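PDB 4LK4: VESB protease from Vibrio cholerae, which probably cleaves peptide bonds as a secreted, trypsin-like serine endopeptidase of the S1 family. Local coordinates for residues Glu82-Gln87 against Val107-Thr112. The protein carries 1 engineered substitution. Numbering follows the deposited sequence.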
# COMPACT_ATOMS: atom_id res chain seq x y z
N GLU A 82 15.36 -3.68 11.47
CA GLU A 82 14.51 -3.28 12.58
C GLU A 82 13.13 -3.89 12.41
O GLU A 82 12.46 -3.64 11.41
CB GLU A 82 14.37 -1.76 12.69
CG GLU A 82 15.70 -1.05 12.90
CD GLU A 82 15.60 0.47 13.07
OE1 GLU A 82 14.48 1.03 13.21
OE2 GLU A 82 16.68 1.11 13.07
N ARG A 83 12.71 -4.67 13.39
CA ARG A 83 11.37 -5.22 13.39
C ARG A 83 10.46 -4.24 14.10
O ARG A 83 10.72 -3.88 15.24
CB ARG A 83 11.34 -6.57 14.12
CG ARG A 83 9.99 -7.23 14.04
CD ARG A 83 10.09 -8.73 14.22
NE ARG A 83 8.77 -9.34 14.21
CZ ARG A 83 8.55 -10.65 14.17
NH1 ARG A 83 9.57 -11.52 14.09
NH2 ARG A 83 7.29 -11.10 14.19
N ILE A 84 9.41 -3.80 13.41
CA ILE A 84 8.50 -2.78 13.94
C ILE A 84 7.03 -3.17 13.69
O ILE A 84 6.67 -3.66 12.62
CB ILE A 84 8.77 -1.44 13.24
CG1 ILE A 84 10.24 -1.08 13.35
CG2 ILE A 84 7.93 -0.32 13.86
CD1 ILE A 84 10.54 0.29 12.78
N ALA A 85 6.16 -2.89 14.64
CA ALA A 85 4.74 -3.20 14.46
C ALA A 85 4.04 -2.26 13.48
O ALA A 85 4.34 -1.07 13.41
CB ALA A 85 4.00 -3.18 15.79
N ALA A 86 3.10 -2.82 12.73
CA ALA A 86 2.22 -2.02 11.92
C ALA A 86 1.17 -1.41 12.85
O ALA A 86 0.75 -2.06 13.83
CB ALA A 86 1.58 -2.88 10.87
N GLN A 87 0.76 -0.18 12.60
CA GLN A 87 -0.38 0.34 13.33
C GLN A 87 -1.54 0.72 12.43
O GLN A 87 -2.69 0.57 12.86
CB GLN A 87 0.01 1.48 14.29
CG GLN A 87 0.05 2.87 13.69
CD GLN A 87 0.38 3.94 14.72
OE1 GLN A 87 0.52 3.64 15.92
NE2 GLN A 87 0.51 5.19 14.27
N VAL A 107 1.79 0.79 4.68
CA VAL A 107 1.77 0.37 6.06
C VAL A 107 2.36 1.51 6.87
O VAL A 107 3.50 1.91 6.64
CB VAL A 107 2.56 -0.92 6.27
CG1 VAL A 107 2.42 -1.40 7.71
CG2 VAL A 107 2.07 -2.00 5.31
N GLU A 108 1.56 2.07 7.78
CA GLU A 108 2.00 3.05 8.73
C GLU A 108 2.47 2.27 9.94
O GLU A 108 1.76 1.40 10.42
CB GLU A 108 0.81 3.92 9.08
CG GLU A 108 1.10 5.05 10.03
CD GLU A 108 -0.15 5.75 10.51
OE1 GLU A 108 -0.78 6.44 9.69
OE2 GLU A 108 -0.48 5.59 11.72
N LEU A 109 3.67 2.56 10.41
CA LEU A 109 4.33 1.79 11.46
C LEU A 109 4.13 2.42 12.82
O LEU A 109 3.98 3.62 12.90
CB LEU A 109 5.82 1.77 11.18
CG LEU A 109 6.21 1.13 9.86
CD1 LEU A 109 7.72 0.92 9.83
CD2 LEU A 109 5.51 -0.21 9.69
N ALA A 110 4.19 1.63 13.88
CA ALA A 110 4.02 2.17 15.25
C ALA A 110 5.16 3.09 15.71
O ALA A 110 5.05 3.75 16.72
CB ALA A 110 3.84 1.04 16.25
N GLN A 111 6.25 3.12 14.98
CA GLN A 111 7.28 4.11 15.25
C GLN A 111 8.09 4.33 13.98
O GLN A 111 8.04 3.52 13.07
CB GLN A 111 8.17 3.65 16.41
CG GLN A 111 8.43 2.16 16.39
CD GLN A 111 9.32 1.67 17.52
OE1 GLN A 111 10.21 2.38 18.01
NE2 GLN A 111 9.11 0.41 17.91
N THR A 112 8.81 5.44 13.94
CA THR A 112 9.60 5.81 12.80
C THR A 112 10.87 4.98 12.78
O THR A 112 11.31 4.50 13.81
CB THR A 112 9.99 7.30 12.86
OG1 THR A 112 10.77 7.55 14.04
CG2 THR A 112 8.74 8.20 12.88
O HOH W 1 13.06 2.48 15.00
O HOH W 2 7.02 -1.49 17.29
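Ile84 sets its CG2 methyl against both Leu109 and Gln111. With CG1 beside the backbone N (chi1 -53°), CG2 stands anti to that N, which turns it to the aliphatic part of Gln111, 3.6 Å from Gln111 CG. The Ile84 and Leu109 side chains cross at about a right angle, with Ile84 CG2 4.0 Å from Leu109 CB. Farther along, Ala86 CB meets Val107 CG1 at 3.6 Å. Val68 and Ile70 of strand 66-70 and Val51 of strand 50-53 also pack on Leu109.

Two backbone bonds flank the non-hydrogen-bonded pair Ala86-Leu109. Ala110 N bonds to Ala85 O (2.7 Å), and Gln87 N bonds to Glu108 O (2.9 Å). At the corner around Ala110 and Gln111 the chain leaves its partner strand. There one water links Ala85 N to Gln111 NE2. Just past the corner, another links Glu82 OE1 to Thr112 O.

At the other edge, Gln87 NE2 donates to Glu108 OE2 (2.8 Å), on the anti side of the carboxylate and slightly out of its plane. The amide and carboxylate planes are 68° apart. Ser249 also bonds OE2, and Tyr90 bonds OE1, which should fix the carboxylate's rotation.

Strands 82-91 and 105-109 are antiparallel neighbours in the six-stranded N-terminal beta barrel of the chymotrypsin-like fold.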